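Local coordinates for polysaccharide biosynthesis protein CapD (Bacillus thuringiensis HD-771, PDB 6BWC) that probably catalyses the NADP-dependent 4,6-dehydration of UDP-N-acetylglucosamine, an early step on the route to CMP-pseudaminic acid, at residues 275-278 with 279-282; 205-208 with 209-213; 242-245 with 246-250. The protein carries 2 engineered substitutions. All blocks are in the same frame, centred on the assembly; numbering follows the deposited sequence.

Contact 1. Residues 275-278 with 279-282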
ATOM      1  N   LEU C 275     -19.617   7.106  32.605  1.00 20.36           N
ATOM      2  CA  LEU C 275     -19.817   8.252  31.705  1.00 21.03           C
ATOM      3  C   LEU C 275     -18.522   9.039  31.498  1.00 21.65           C
ATOM      4  O   LEU C 275     -18.385   9.748  30.485  1.00 20.61           O
ATOM      5  CB  LEU C 275     -20.866   9.215  32.279  1.00 21.29           C
ATOM      6  CG  LEU C 275     -22.226   8.670  32.740  1.00 21.46           C
ATOM      7  CD1 LEU C 275     -22.983   9.756  33.488  1.00 20.87           C
ATOM      8  CD2 LEU C 275     -23.030   8.119  31.562  1.00 21.88           C
ATOM      9  N   MET C 276     -17.625   8.951  32.495  1.00 22.35           N
ATOM     10  CA  MET C 276     -16.300   9.607  32.497  1.00 23.19           C
ATOM     11  C   MET C 276     -15.399   9.076  33.621  1.00 23.71           C
ATOM     12  O   MET C 276     -15.869   8.630  34.659  1.00 24.44           O
ATOM     13  CB  MET C 276     -16.411  11.137  32.611  1.00 22.81           C
ATOM     14  CG  MET C 276     -17.227  11.656  33.779  1.00 23.03           C
ATOM     15  SD  MET C 276     -17.587  13.415  33.575  1.00 23.75           S
ATOM     16  CE  MET C 276     -19.213  13.519  34.275  1.00 23.69           C
ATOM     17  N   THR C 277     -14.096   9.131  33.406  1.00 24.17           N
ATOM     18  CA  THR C 277     -13.154   8.874  34.479  1.00 24.47           C
ATOM     19  C   THR C 277     -13.359   9.908  35.591  1.00 25.65           C
ATOM     20  O   THR C 277     -13.942  10.984  35.384  1.00 24.06           O
ATOM     21  CB  THR C 277     -11.701   8.956  33.974  1.00 24.62           C
ATOM     22  OG1 THR C 277     -11.515  10.184  33.257  1.00 24.64           O
ATOM     23  CG2 THR C 277     -11.386   7.777  33.054  1.00 24.38           C
ATOM     24  N   HIS C 278     -12.888   9.562  36.784  1.00 28.34           N
ATOM     25  CA  HIS C 278     -12.883  10.502  37.894  1.00 28.71           C
ATOM     26  C   HIS C 278     -12.139  11.785  37.509  1.00 30.75           C
ATOM     27  O   HIS C 278     -12.686  12.884  37.687  1.00 30.29           O
ATOM     28  CB  HIS C 278     -12.238   9.891  39.123  1.00 28.05           C
ATOM     29  CG  HIS C 278     -12.288  10.797  40.310  1.00 27.71           C
ATOM     30  ND1 HIS C 278     -11.345  11.776  40.542  1.00 27.13           N
ATOM     31  CD2 HIS C 278     -13.202  10.912  41.297  1.00 26.94           C
ATOM     32  CE1 HIS C 278     -11.665  12.439  41.636  1.00 26.45           C
ATOM     33  NE2 HIS C 278     -12.789  11.937  42.110  1.00 26.53           N
ATOM     34  N   ASP C 279     -10.906  11.613  36.985  1.00 32.38           N
ATOM     35  CA  ASP C 279     -10.054  12.696  36.391  1.00 32.16           C
ATOM     36  C   ASP C 279     -10.837  13.684  35.504  1.00 32.76           C
ATOM     37  O   ASP C 279     -10.723  14.897  35.669  1.00 32.31           O
ATOM     38  CB  ASP C 279      -8.889  12.056  35.596  1.00 31.91           C
ATOM     39  CG  ASP C 279      -7.912  13.081  34.981  1.00 30.84           C
ATOM     40  OD1 ASP C 279      -7.639  12.908  33.770  1.00 30.39           O
ATOM     41  OD2 ASP C 279      -7.400  14.000  35.679  1.00 27.00           O
ATOM     42  N   GLU C 280     -11.657  13.155  34.597  1.00 33.99           N
ATOM     43  CA  GLU C 280     -12.479  13.986  33.697  1.00 33.29           C
ATOM     44  C   GLU C 280     -13.582  14.748  34.427  1.00 34.01           C
ATOM     45  O   GLU C 280     -13.965  15.856  34.005  1.00 35.49           O
ATOM     46  CB  GLU C 280     -13.099  13.126  32.601  1.00 32.18           C
ATOM     47  CG  GLU C 280     -12.169  12.802  31.449  1.00 30.96           C
ATOM     48  CD  GLU C 280     -12.857  11.958  30.402  1.00 30.27           C
ATOM     49  OE1 GLU C 280     -13.543  10.987  30.787  1.00 29.46           O
ATOM     50  OE2 GLU C 280     -12.727  12.280  29.202  1.00 28.61           O
ATOM     51  N   SER C 281     -14.095  14.154  35.507  1.00 34.29           N
ATOM     52  CA  SER C 281     -15.142  14.786  36.306  1.00 34.79           C
ATOM     53  C   SER C 281     -14.663  16.043  37.034  1.00 35.92           C
ATOM     54  O   SER C 281     -15.496  16.787  37.542  1.00 39.84           O
ATOM     55  CB  SER C 281     -15.762  13.794  37.304  1.00 34.46           C
ATOM     56  OG  SER C 281     -14.963  13.630  38.468  1.00 34.50           O
ATOM     57  N   LEU C 282     -13.347  16.278  37.094  1.00 36.20           N
ATOM     58  CA  LEU C 282     -12.766  17.512  37.680  1.00 36.17           C
ATOM     59  C   LEU C 282     -12.638  18.709  36.715  1.00 36.51           C
ATOM     60  O   LEU C 282     -12.444  19.832  37.177  1.00 38.47           O
ATOM     61  CB  LEU C 282     -11.394  17.204  38.288  1.00 36.14           C
ATOM     62  CG  LEU C 282     -11.391  16.117  39.386  1.00 36.30           C
ATOM     63  CD1 LEU C 282     -10.038  15.433  39.507  1.00 34.99           C
ATOM     64  CD2 LEU C 282     -11.828  16.685  40.733  1.00 35.91           C
TER

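Contact 2. Residues 205-208 with 209-213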
ATOM      1  N   MET C 205     -29.986   4.751  26.929  1.00 18.44           N
ATOM      2  CA  MET C 205     -30.624   5.926  26.325  1.00 18.25           C
ATOM      3  C   MET C 205     -31.582   5.500  25.204  1.00 18.07           C
ATOM      4  O   MET C 205     -31.491   4.393  24.691  1.00 18.13           O
ATOM      5  CB  MET C 205     -29.563   6.934  25.825  1.00 18.42           C
ATOM      6  CG  MET C 205     -28.765   6.513  24.605  1.00 19.06           C
ATOM      7  SD  MET C 205     -27.189   7.387  24.343  1.00 20.01           S
ATOM      8  CE  MET C 205     -27.793   9.077  24.274  1.00 20.36           C
ATOM      9  N   THR C 206     -32.529   6.373  24.866  1.00 18.29           N
ATOM     10  CA  THR C 206     -33.440   6.170  23.721  1.00 18.46           C
ATOM     11  C   THR C 206     -32.750   6.487  22.352  1.00 18.94           C
ATOM     12  O   THR C 206     -31.671   7.096  22.268  1.00 18.82           O
ATOM     13  CB  THR C 206     -34.767   6.993  23.870  1.00 18.09           C
ATOM     14  OG1 THR C 206     -34.521   8.399  23.739  1.00 17.19           O
ATOM     15  CG2 THR C 206     -35.477   6.709  25.223  1.00 17.64           C
ATOM     16  N   LEU C 207     -33.373   6.056  21.272  1.00 19.15           N
ATOM     17  CA  LEU C 207     -32.850   6.361  19.954  1.00 18.97           C
ATOM     18  C   LEU C 207     -32.840   7.857  19.737  1.00 19.21           C
ATOM     19  O   LEU C 207     -31.883   8.366  19.180  1.00 18.74           O
ATOM     20  CB  LEU C 207     -33.703   5.673  18.902  1.00 19.04           C
ATOM     21  CG  LEU C 207     -33.349   5.782  17.430  1.00 19.28           C
ATOM     22  CD1 LEU C 207     -31.875   5.522  17.187  1.00 19.46           C
ATOM     23  CD2 LEU C 207     -34.193   4.778  16.650  1.00 19.42           C
ATOM     24  N   ASN C 208     -33.891   8.546  20.213  1.00 20.17           N
ATOM     25  CA  ASN C 208     -34.037  10.021  20.078  1.00 21.07           C
ATOM     26  C   ASN C 208     -33.121  10.790  20.996  1.00 20.16           C
ATOM     27  O   ASN C 208     -32.661  11.864  20.656  1.00 20.81           O
ATOM     28  CB  ASN C 208     -35.468  10.507  20.385  1.00 22.01           C
ATOM     29  CG  ASN C 208     -36.497   9.931  19.441  1.00 23.28           C
ATOM     30  OD1 ASN C 208     -37.114   8.914  19.744  1.00 26.01           O
ATOM     31  ND2 ASN C 208     -36.667  10.551  18.287  1.00 23.76           N
ATOM     32  N   GLN C 209     -32.924  10.280  22.196  1.00 19.23           N
ATOM     33  CA  GLN C 209     -31.877  10.794  23.069  1.00 18.80           C
ATOM     34  C   GLN C 209     -30.491  10.747  22.362  1.00 18.20           C
ATOM     35  O   GLN C 209     -29.747  11.730  22.363  1.00 17.36           O
ATOM     36  CB  GLN C 209     -31.890  10.010  24.399  1.00 18.71           C
ATOM     37  CG  GLN C 209     -33.028  10.441  25.334  1.00 18.55           C
ATOM     38  CD  GLN C 209     -33.012   9.768  26.707  1.00 18.19           C
ATOM     39  OE1 GLN C 209     -32.926   8.548  26.839  1.00 17.75           O
ATOM     40  NE2 GLN C 209     -33.099  10.578  27.738  1.00 18.23           N
ATOM     41  N   ALA C 210     -30.193   9.611  21.729  1.00 18.08           N
ATOM     42  CA  ALA C 210     -28.949   9.404  20.973  1.00 17.62           C
ATOM     43  C   ALA C 210     -28.886  10.300  19.762  1.00 16.83           C
ATOM     44  O   ALA C 210     -27.904  10.985  19.550  1.00 16.76           O
ATOM     45  CB  ALA C 210     -28.799   7.940  20.556  1.00 17.72           C
ATOM     46  N   THR C 211     -29.941  10.289  18.973  1.00 17.15           N
ATOM     47  CA  THR C 211     -30.041  11.166  17.804  1.00 17.78           C
ATOM     48  C   THR C 211     -29.868  12.683  18.140  1.00 18.28           C
ATOM     49  O   THR C 211     -29.062  13.375  17.487  1.00 18.43           O
ATOM     50  CB  THR C 211     -31.375  10.931  17.055  1.00 17.21           C
ATOM     51  OG1 THR C 211     -31.729   9.547  17.109  1.00 16.93           O
ATOM     52  CG2 THR C 211     -31.264  11.343  15.605  1.00 17.11           C
ATOM     53  N   MET C 212     -30.592  13.173  19.153  1.00 18.67           N
ATOM     54  CA  MET C 212     -30.568  14.593  19.523  1.00 19.56           C
ATOM     55  C   MET C 212     -29.255  15.007  20.134  1.00 18.91           C
ATOM     56  O   MET C 212     -28.786  16.119  19.898  1.00 18.61           O
ATOM     57  CB  MET C 212     -31.710  14.963  20.478  1.00 21.41           C
ATOM     58  CG  MET C 212     -33.094  14.963  19.851  1.00 23.75           C
ATOM     59  SD  MET C 212     -33.171  15.703  18.197  1.00 29.11           S
ATOM     60  CE  MET C 212     -32.488  17.342  18.552  1.00 28.27           C
ATOM     61  N   LEU C 213     -28.665  14.118  20.920  1.00 18.91           N
ATOM     62  CA  LEU C 213     -27.337  14.354  21.488  1.00 18.88           C
ATOM     63  C   LEU C 213     -26.351  14.680  20.374  1.00 18.39           C
ATOM     64  O   LEU C 213     -25.700  15.720  20.405  1.00 17.06           O
ATOM     65  CB  LEU C 213     -26.873  13.124  22.288  1.00 19.47           C
ATOM     66  CG  LEU C 213     -25.519  13.231  23.012  1.00 20.83           C
ATOM     67  CD1 LEU C 213     -25.525  14.406  23.991  1.00 21.07           C
ATOM     68  CD2 LEU C 213     -25.086  11.940  23.726  1.00 21.26           C
TER

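Contact 3. Residues 242-245 with 246-250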
ATOM      1  N   VAL C 242     -38.792  -8.120  33.065  1.00 26.46           N
ATOM      2  CA  VAL C 242     -39.733  -7.299  32.282  1.00 27.13           C
ATOM      3  C   VAL C 242     -39.924  -7.876  30.880  1.00 28.21           C
ATOM      4  O   VAL C 242     -41.055  -7.988  30.410  1.00 29.82           O
ATOM      5  CB  VAL C 242     -39.296  -5.806  32.194  1.00 26.97           C
ATOM      6  CG1 VAL C 242     -40.057  -5.053  31.111  1.00 26.95           C
ATOM      7  CG2 VAL C 242     -39.514  -5.098  33.526  1.00 27.07           C
ATOM      8  N   MET C 243     -38.822  -8.254  30.230  1.00 28.31           N
ATOM      9  CA  MET C 243     -38.856  -8.698  28.832  1.00 27.31           C
ATOM     10  C   MET C 243     -39.697  -9.968  28.650  1.00 28.95           C
ATOM     11  O   MET C 243     -40.481 -10.054  27.703  1.00 28.90           O
ATOM     12  CB  MET C 243     -37.429  -8.895  28.293  1.00 25.85           C
ATOM     13  CG  MET C 243     -37.265  -8.596  26.815  1.00 25.52           C
ATOM     14  SD  MET C 243     -37.324  -6.833  26.432  1.00 24.36           S
ATOM     15  CE  MET C 243     -38.863  -6.762  25.549  1.00 25.31           C
ATOM     16  N   ILE C 244     -39.547 -10.927  29.571  1.00 30.89           N
ATOM     17  CA  ILE C 244     -40.286 -12.196  29.528  1.00 32.27           C
ATOM     18  C   ILE C 244     -41.761 -11.971  29.790  1.00 33.46           C
ATOM     19  O   ILE C 244     -42.607 -12.525  29.099  1.00 33.68           O
ATOM     20  CB  ILE C 244     -39.742 -13.192  30.556  1.00 34.14           C
ATOM     21  CG1 ILE C 244     -38.348 -13.649  30.131  1.00 36.25           C
ATOM     22  CG2 ILE C 244     -40.656 -14.409  30.705  1.00 35.10           C
ATOM     23  CD1 ILE C 244     -37.551 -14.282  31.256  1.00 37.96           C
ATOM     24  N   GLU C 245     -42.067 -11.172  30.803  1.00 34.58           N
ATOM     25  CA  GLU C 245     -43.455 -10.793  31.065  1.00 36.49           C
ATOM     26  C   GLU C 245     -44.148 -10.278  29.810  1.00 36.07           C
ATOM     27  O   GLU C 245     -45.115 -10.889  29.353  1.00 37.07           O
ATOM     28  CB  GLU C 245     -43.530  -9.743  32.184  1.00 37.02           C
ATOM     29  CG  GLU C 245     -43.397 -10.350  33.576  1.00 37.31           C
ATOM     30  CD  GLU C 245     -42.485  -9.568  34.520  1.00 36.64           C
ATOM     31  OE1 GLU C 245     -42.554  -8.320  34.559  1.00 34.47           O
ATOM     32  OE2 GLU C 245     -41.702 -10.224  35.252  1.00 37.48           O
ATOM     33  N   GLU C 246     -43.612  -9.197  29.243  1.00 35.91           N
ATOM     34  CA  GLU C 246     -44.284  -8.447  28.167  1.00 36.76           C
ATOM     35  C   GLU C 246     -44.259  -9.093  26.788  1.00 34.73           C
ATOM     36  O   GLU C 246     -45.126  -8.809  25.962  1.00 34.79           O
ATOM     37  CB  GLU C 246     -43.737  -7.014  28.042  1.00 38.51           C
ATOM     38  CG  GLU C 246     -44.739  -5.932  28.411  1.00 40.24           C
ATOM     39  CD  GLU C 246     -44.767  -5.645  29.886  1.00 42.42           C
ATOM     40  OE1 GLU C 246     -43.737  -5.155  30.412  1.00 44.83           O
ATOM     41  OE2 GLU C 246     -45.816  -5.896  30.513  1.00 43.69           O
ATOM     42  N   VAL C 247     -43.261  -9.919  26.516  1.00 33.35           N
ATOM     43  CA  VAL C 247     -43.191 -10.601  25.223  1.00 32.95           C
ATOM     44  C   VAL C 247     -44.162 -11.761  25.243  1.00 33.20           C
ATOM     45  O   VAL C 247     -44.727 -12.119  24.217  1.00 32.99           O
ATOM     46  CB  VAL C 247     -41.765 -11.074  24.906  1.00 32.66           C
ATOM     47  CG1 VAL C 247     -41.737 -11.990  23.692  1.00 33.00           C
ATOM     48  CG2 VAL C 247     -40.858  -9.873  24.673  1.00 32.38           C
ATOM     49  N   THR C 248     -44.334 -12.347  26.420  1.00 34.57           N
ATOM     50  CA  THR C 248     -45.346 -13.359  26.649  1.00 36.30           C
ATOM     51  C   THR C 248     -46.742 -12.745  26.575  1.00 36.24           C
ATOM     52  O   THR C 248     -47.640 -13.325  25.954  1.00 36.97           O
ATOM     53  CB  THR C 248     -45.118 -14.048  28.012  1.00 38.59           C
ATOM     54  OG1 THR C 248     -43.835 -14.694  27.993  1.00 38.25           O
ATOM     55  CG2 THR C 248     -46.214 -15.090  28.338  1.00 39.79           C
ATOM     56  N   LYS C 249     -46.940 -11.589  27.200  1.00 35.97           N
ATOM     57  CA  LYS C 249     -48.268 -10.988  27.198  1.00 37.18           C
ATOM     58  C   LYS C 249     -48.732 -10.809  25.746  1.00 38.50           C
ATOM     59  O   LYS C 249     -49.798 -11.297  25.391  1.00 41.25           O
ATOM     60  CB  LYS C 249     -48.333  -9.679  27.997  1.00 36.90           C
ATOM     61  CG  LYS C 249     -49.733  -9.407  28.541  1.00 38.58           C
ATOM     62  CD  LYS C 249     -50.032  -7.923  28.775  1.00 39.48           C
ATOM     63  CE  LYS C 249     -51.512  -7.672  29.073  1.00 39.55           C
ATOM     64  NZ  LYS C 249     -52.455  -8.063  27.976  1.00 39.13           N
ATOM     65  N   LEU C 250     -47.894 -10.195  24.904  1.00 39.93           N
ATOM     66  CA  LEU C 250     -48.202 -10.004  23.467  1.00 40.83           C
ATOM     67  C   LEU C 250     -48.494 -11.305  22.708  1.00 40.33           C
ATOM     68  O   LEU C 250     -49.629 -11.548  22.319  1.00 39.89           O
ATOM     69  CB  LEU C 250     -47.081  -9.246  22.723  1.00 40.73           C
ATOM     70  CG  LEU C 250     -47.082  -7.718  22.643  1.00 39.34           C
ATOM     71  CD1 LEU C 250     -46.009  -7.298  21.636  1.00 37.56           C
ATOM     72  CD2 LEU C 250     -48.452  -7.169  22.254  1.00 38.51           C
TER

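Contact 1. Residues 275-278 with 279-282
Two first torsions set up the pairing of Thr277 with Glu280: in Thr277, OG1 sits between its own backbone N and carbonyl carbon (chi1 51°), which turns the hydroxyl into the following turn, while in Glu280, CG lies beside the backbone N (chi1 -80°) and starts the side chain back toward Thr277. The two side chains then cross obliquely. Two bonds run in opposite senses. Glu280 N donates to Thr277 OG1 over 3.3 Å, and Thr277 N donates, also over 3.3 Å, to Glu280 OE1, which accepts through the lone pair facing away from OE2. A weak bond from Thr277 OG1 to Glu280 OE1 closes the ring. This reciprocal exchange resembles that of a capping box, here at a turn with helical backbone angles but no regular helix, in the loop between strands 259-262 and 285-286. The turn itself is tied by Ser281 N, 3.2 Å from the acceptor Thr277 O. Ser281 OG donates to His278 O in the carbonyl plane, though the modelled 2.5 Å is doubtful as a length, and stands above one face of the His278 imidazole, offset toward the rim. Leu282 brings CD1 to 4.0 Å from His278 CE1, approaching the ring obliquely, and Phe313 meets the same ring. Met276, which packs on Phe291 and Ile293 of strand 290-293, brings SD to 3.9 Å from Ser281 CA. The other oxygen of Glu280, OE2, makes a salt bridge to Arg168, which also binds Leu275 O, while Thr277 packs on Thr136 of a neighbouring subunit.

Contact 2. Residues 205-208 with 209-213
Gln209 OE1 is gripped twice by Thr206. The backbone N of Thr206 donates to it over 3.0 Å, in the plane of the amide and on a lone pair, with a nearly straight N-H...O angle of 166°; Thr206 OG1 adds a weak bond at 3.5 Å. In return Gln209 N donates to Thr206 OG1 over 2.9 Å, so the pair forms a capping box with Thr206 as N-cap of helix 207-220. With CG of Gln209 beside its backbone N (chi1 -77°), the side chain, extended beyond CG, runs back to Thr206. The first backbone bond, Ala210 N to Thr206 O, follows at 3.0 Å. Beside the cap, Met205 comes off strand 201-205 and bends at its last torsion to lay CE against Ala210, 4.0 Å from Ala210 CB, and equally 4.0 Å from Leu213 CD2. Leu213 and Met205 both continue onto Leu229 and Phe169, which ties the helix to the central Rossmann sheet. The Met205 side chain lies about 6 Å from bound NADP. One turn on, Thr211 N donates to Leu207 O, and Thr211 packs on Ile23 and Asn26 of helix 18-29. Because the cap uses an amide oxygen and a hydroxyl, the first turn is closed by neutral groups, and its hold should depend little on ionisation.

Contact 3. Residues 242-245 with 246-250
The flat groups here are the carboxylates of Glu245 and Glu246, and the Glu246 carboxylate is reached by Val242, whose CG1 methyl comes to 3.7 Å from Glu246 OE1, at one oxygen rather than over the middle of the group. A bend at chi2 (85°) curls the Glu246 chain back along the helix to put that oxygen there. The two carboxylates are near without touching, Glu245 OE1 lying 5.3 Å from Glu246 OE1, and both reach Arg328: Glu245 OE1 makes a salt bridge to NH2, Glu246 OE1 to NE, with Lys324 a further partner of Glu245. A different face of helix 236-251 is apolar. Met243 starts away from the next turn, but its bent chain swings CE round to 3.8 Å from Val247 CG2. Both side chains touch Leu337, and helix 179-190 packs here too, with Ile180 and Phe183 on Met243 and Ile187 on Ile244 and Val247. Ile244 and Thr248 lie side by side and point the same way. The hydroxyl of Thr248, beside its own backbone N (chi1 -62°), donates to Ile244 O over 2.7 Å, tilted 21° from the carbonyl plane; Thr248 N donates to that same oxygen at 3.2 Å. One carbonyl thus takes both the routine helical bond and a side-chain hydroxyl, which gives OG1 of this buried threonine an acceptor within its own helix. For the two glutamates, the shared arginine probably offsets the repulsion between neighbouring like charges and keeps both ionised, so that the salt bridges fasten this helix to helix 324-333.

How the contacts relate
Contacts 1 and 2 both use a threonine three residues before a glutamate or glutamine to close a turn, yet their settings differ: contact 2, its centre about 9 Å from the centre of the chain, starts a helix packed on the Rossmann sheet near NADP, whereas contact 1, its centre about 20 Å out, is partly buried in a loop, has a charged partner and borders a neighbouring subunit. Contact 3, centred about 27 Å out yet largely buried, lies within a helix, where Glu245 and Glu246 meet basic residues of helix 324-333 and Thr248 bonds back onto a carbonyl. No two touch; contacts 1 and 2 come nearest, about 8 Å between closest atoms.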